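PDB 3U24: putative Lipoprotein from Shewanella oneidensis, which is of unknown function but binds zinc and calcium ions and belongs to the DUF885 family, grouped with the metallopeptidase-like MA clan. Local coordinates for residues Asn52-Asp60 / Ala147-Ala158. Numbering follows the deposited sequence.
Sequences NDGYLEIPD and ARMENIPAYYAA. With EDO (1,2-ethanediol), chain Y; EDO (1,2-ethanediol), chain P.
Arg148 runs its extended side chain past Asp53 O, and its NH1 donates to that oxygen at 2.9 Å. CG lies anti to the backbone N (chi1 -167°) and the chain stays straight to NE, which carries the guanidinium to Asp53 O. The acceptor lies in the guanidinium plane, and the N-H...O angle is 153°. Gly54 O sits against the Arg148 backbone, in a CA-H...O contact. A water accepts from NH1 and donates to Asn52 O and Tyr55 O, the first and last residues of a type I turn. NH2 bonds to Thr42 and to O2 of an ethanediol, probably from the crystallisation liquor. Glu57 also bonds to Thr42. Its OE1 lies well off the guanidinium plane, so only the charges interact. With an alanine here, Asp53 O and the bridging water would probably lose their shared N-H donor.

Leu56 runs nearly perpendicular to the side chains of Arg148 and Tyr155. Its CD2 sits 3.7 Å from Arg148 O and also touches Ile152 CG1 and Tyr155 CB. The contact thus joins the loop between helices 41-47 and 61-79 to helices 138-148 and 152-162, within a largely helical fold. A type I turn spans Met149 to Ile152, with Asn151 at the N-cap position of helix 152-162.

Pro59 lies across the Tyr155 ring. Its CG is over one face in a CH-pi contact, 4.2 Å from the ring centroid, while Glu57 O meets the ring edge 3.5 Å from CD2. The Tyr155 hydroxyl bonds to Asn122. Ile58 lays its two branches on the helix. Its CD1 touches Ala154 CB, and its CG2 packs 3.6 Å from Ala158 CB.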
loop_
_atom_site.group_PDB
_atom_site.type_symbol
_atom_site.label_atom_id
_atom_site.label_comp_id
_atom_site.label_asym_id
_atom_site.label_seq_id
_atom_site.Cartn_x
_atom_site.Cartn_y
_atom_site.Cartn_z
ATOM N N ASN A 52 20.694 -11.554 -9.688
ATOM C CA ASN A 52 21.861 -10.893 -10.276
ATOM C C ASN A 52 21.953 -9.459 -9.783
ATOM O O ASN A 52 21.640 -8.511 -10.493
ATOM C CB ASN A 52 21.780 -10.994 -11.815
ATOM C CG ASN A 52 23.083 -10.642 -12.522
ATOM O OD1 ASN A 52 23.151 -10.746 -13.731
ATOM N ND2 ASN A 52 24.077 -10.162 -11.794
ATOM N N ASP A 53 22.392 -9.304 -8.543
ATOM C CA ASP A 53 22.434 -8.009 -7.912
ATOM C C ASP A 53 23.464 -7.087 -8.573
ATOM O O ASP A 53 23.367 -5.870 -8.480
ATOM C CB ASP A 53 22.775 -8.151 -6.441
ATOM C CG ASP A 53 21.689 -8.852 -5.628
ATOM O OD1 ASP A 53 20.555 -9.074 -6.131
ATOM O OD2 ASP A 53 21.989 -9.177 -4.441
ATOM N N GLY A 54 24.447 -7.656 -9.256
ATOM C CA GLY A 54 25.447 -6.855 -9.919
ATOM C C GLY A 54 25.046 -6.193 -11.227
ATOM O O GLY A 54 25.843 -5.461 -11.816
ATOM N N TYR A 55 23.827 -6.451 -11.681
ATOM C CA TYR A 55 23.362 -6.001 -12.983
ATOM C C TYR A 55 22.371 -4.883 -12.800
ATOM O O TYR A 55 21.311 -5.083 -12.236
ATOM C CB TYR A 55 22.664 -7.148 -13.702
ATOM C CG TYR A 55 22.254 -6.778 -15.100
ATOM C CD1 TYR A 55 23.190 -6.768 -16.118
ATOM C CD2 TYR A 55 20.949 -6.390 -15.398
ATOM C CE1 TYR A 55 22.847 -6.405 -17.409
ATOM C CE2 TYR A 55 20.586 -6.025 -16.693
ATOM C CZ TYR A 55 21.550 -6.039 -17.686
ATOM O OH TYR A 55 21.256 -5.688 -18.963
ATOM N N LEU A 56 22.713 -3.692 -13.262
ATOM C CA LEU A 56 21.807 -2.552 -13.212
ATOM C C LEU A 56 21.164 -2.424 -14.571
ATOM O O LEU A 56 21.852 -2.171 -15.541
ATOM C CB LEU A 56 22.574 -1.275 -12.899
ATOM C CG LEU A 56 21.809 0.040 -12.832
ATOM C CD1 LEU A 56 20.781 0.028 -11.719
ATOM C CD2 LEU A 56 22.795 1.195 -12.684
ATOM N N GLU A 57 19.846 -2.591 -14.636
ATOM C CA GLU A 57 19.126 -2.435 -15.908
ATOM C C GLU A 57 19.166 -0.978 -16.323
ATOM O O GLU A 57 18.989 -0.103 -15.496
ATOM C CB GLU A 57 17.664 -2.885 -15.797
ATOM C CG GLU A 57 17.498 -4.309 -15.261
ATOM C CD GLU A 57 17.134 -4.364 -13.759
ATOM O OE1 GLU A 57 17.728 -3.600 -12.951
ATOM O OE2 GLU A 57 16.258 -5.176 -13.384
ATOM N N ILE A 58 19.470 -0.721 -17.584
ATOM C CA ILE A 58 19.482 0.632 -18.114
ATOM C C ILE A 58 18.088 0.850 -18.689
ATOM O O ILE A 58 17.626 0.084 -19.551
ATOM C CB ILE A 58 20.572 0.823 -19.173
ATOM C CG1 ILE A 58 21.957 0.635 -18.535
ATOM C CG2 ILE A 58 20.501 2.232 -19.791
ATOM C CD1 ILE A 58 23.020 0.113 -19.484
ATOM N N PRO A 59 17.376 1.855 -18.188
ATOM C CA PRO A 59 15.972 2.002 -18.603
ATOM C C PRO A 59 15.888 2.808 -19.889
ATOM O O PRO A 59 15.449 3.925 -19.885
ATOM C CB PRO A 59 15.356 2.739 -17.419
ATOM C CG PRO A 59 16.486 3.591 -16.907
ATOM C CD PRO A 59 17.787 2.909 -17.251
ATOM N N ASP A 60 16.374 2.240 -20.973
ATOM C CA ASP A 60 16.321 2.859 -22.293
ATOM C C ASP A 60 15.331 2.120 -23.174
ATOM O O ASP A 60 14.628 1.226 -22.728
ATOM C CB ASP A 60 17.715 2.851 -22.947
ATOM C CG ASP A 60 18.306 1.444 -23.094
ATOM O OD1 ASP A 60 17.530 0.429 -23.148
ATOM O OD2 ASP A 60 19.564 1.358 -23.143
ATOM N N ALA A 147 29.976 -4.174 -9.013
ATOM C CA ALA A 147 29.526 -4.427 -10.380
ATOM C C ALA A 147 28.355 -3.523 -10.748
ATOM O O ALA A 147 28.272 -3.001 -11.876
ATOM C CB ALA A 147 29.166 -5.935 -10.598
ATOM N N ARG A 148 27.448 -3.311 -9.805
ATOM C CA ARG A 148 26.243 -2.528 -10.090
ATOM C C ARG A 148 26.529 -1.040 -10.367
ATOM O O ARG A 148 25.744 -0.355 -11.025
ATOM C CB ARG A 148 25.232 -2.714 -8.943
ATOM C CG ARG A 148 23.803 -2.236 -9.200
ATOM C CD ARG A 148 22.926 -2.331 -7.940
ATOM N NE ARG A 148 21.538 -2.014 -8.244
ATOM C CZ ARG A 148 20.661 -2.912 -8.701
ATOM N NH1 ARG A 148 21.013 -4.208 -8.850
ATOM N NH2 ARG A 148 19.422 -2.526 -8.995
HETATM N N MSE A 149 27.634 -0.530 -9.820
HETATM C CA MSE A 149 28.047 0.854 -10.080
HETATM C C MSE A 149 28.499 1.146 -11.538
HETATM O O MSE A 149 28.410 2.313 -11.980
HETATM C CB MSE A 149 29.147 1.300 -9.093
HETATM C CG MSE A 149 28.642 1.523 -7.676
HETATM SE SE MSE A 149 30.018 2.354 -6.541
HETATM C CE MSE A 149 31.367 0.934 -6.688
ATOM N N GLU A 150 28.940 0.103 -12.256
ATOM C CA GLU A 150 29.515 0.232 -13.610
ATOM C C GLU A 150 28.689 1.147 -14.460
ATOM O O GLU A 150 29.211 2.124 -14.987
ATOM C CB GLU A 150 29.587 -1.105 -14.360
ATOM C CG GLU A 150 30.888 -1.902 -14.203
ATOM C CD GLU A 150 30.814 -3.350 -14.755
ATOM O OE1 GLU A 150 30.148 -4.231 -14.101
ATOM O OE2 GLU A 150 31.452 -3.595 -15.825
ATOM N N ASN A 151 27.398 0.850 -14.550
ATOM C CA ASN A 151 26.484 1.567 -15.457
ATOM C C ASN A 151 25.642 2.709 -14.887
ATOM O O ASN A 151 24.692 3.142 -15.516
ATOM C CB ASN A 151 25.630 0.544 -16.227
ATOM C CG ASN A 151 26.491 -0.243 -17.215
ATOM O OD1 ASN A 151 27.353 0.353 -17.880
ATOM N ND2 ASN A 151 26.372 -1.553 -17.223
ATOM N N ILE A 152 26.049 3.258 -13.767
ATOM C CA ILE A 152 25.335 4.400 -13.233
ATOM C C ILE A 152 25.296 5.603 -14.195
ATOM O O ILE A 152 24.246 6.229 -14.316
ATOM C CB ILE A 152 25.823 4.808 -11.812
ATOM C CG1 ILE A 152 25.339 3.759 -10.806
ATOM C CG2 ILE A 152 25.343 6.212 -11.432
ATOM C CD1 ILE A 152 25.889 3.870 -9.399
ATOM N N PRO A 153 26.428 5.949 -14.849
ATOM C CA PRO A 153 26.340 7.096 -15.808
ATOM C C PRO A 153 25.349 6.807 -16.908
ATOM O O PRO A 153 24.545 7.665 -17.297
ATOM C CB PRO A 153 27.756 7.186 -16.367
ATOM C CG PRO A 153 28.597 6.802 -15.176
ATOM C CD PRO A 153 27.831 5.658 -14.514
ATOM N N ALA A 154 25.387 5.576 -17.393
ATOM C CA ALA A 154 24.474 5.176 -18.497
ATOM C C ALA A 154 23.010 5.229 -18.088
ATOM O O ALA A 154 22.156 5.577 -18.860
ATOM C CB ALA A 154 24.804 3.785 -18.995
ATOM N N TYR A 155 22.748 4.814 -16.858
ATOM C CA TYR A 155 21.407 4.810 -16.301
ATOM C C TYR A 155 20.844 6.220 -16.350
ATOM O O TYR A 155 19.764 6.392 -16.795
ATOM C CB TYR A 155 21.454 4.305 -14.853
ATOM C CG TYR A 155 20.134 4.276 -14.151
ATOM C CD1 TYR A 155 19.625 5.415 -13.550
ATOM C CD2 TYR A 155 19.382 3.122 -14.105
ATOM C CE1 TYR A 155 18.384 5.394 -12.893
ATOM C CE2 TYR A 155 18.121 3.074 -13.456
ATOM C CZ TYR A 155 17.635 4.213 -12.852
ATOM O OH TYR A 155 16.410 4.190 -12.200
ATOM N N TYR A 156 21.586 7.219 -15.874
ATOM C CA TYR A 156 21.062 8.570 -15.855
ATOM C C TYR A 156 21.078 9.264 -17.250
ATOM O O TYR A 156 20.195 10.088 -17.517
ATOM C CB TYR A 156 21.752 9.415 -14.769
ATOM C CG TYR A 156 21.365 9.028 -13.333
ATOM C CD1 TYR A 156 20.122 9.334 -12.836
ATOM C CD2 TYR A 156 22.256 8.367 -12.492
ATOM C CE1 TYR A 156 19.746 8.971 -11.555
ATOM C CE2 TYR A 156 21.901 8.007 -11.190
ATOM C CZ TYR A 156 20.624 8.305 -10.745
ATOM O OH TYR A 156 20.237 8.011 -9.461
ATOM N N ALA A 157 22.059 8.947 -18.102
ATOM C CA ALA A 157 21.978 9.340 -19.537
ATOM C C ALA A 157 20.678 8.827 -20.184
ATOM O O ALA A 157 20.028 9.577 -20.914
ATOM C CB ALA A 157 23.206 8.873 -20.366
ATOM N N ALA A 158 20.323 7.562 -19.923
ATOM C CA ALA A 158 19.064 6.988 -20.411
ATOM C C ALA A 158 17.839 7.768 -19.865
ATOM O O ALA A 158 16.853 8.045 -20.581
ATOM C CB ALA A 158 18.956 5.488 -20.035
HETATM C C1 EDO Y . 29.752 2.090 -18.483
HETATM O O1 EDO Y . 30.306 2.266 -17.163
HETATM C C2 EDO Y . 28.575 3.020 -18.854
HETATM O O2 EDO Y . 28.079 3.853 -17.777
HETATM C C1 EDO P . 16.223 0.643 -8.523
HETATM O O1 EDO P . 16.865 1.637 -7.705
HETATM C C2 EDO P . 16.739 0.630 -9.976
HETATM O O2 EDO P . 18.043 0.052 -9.998
HETATM O O HOH W 1 19.655 -6.372 -10.260
#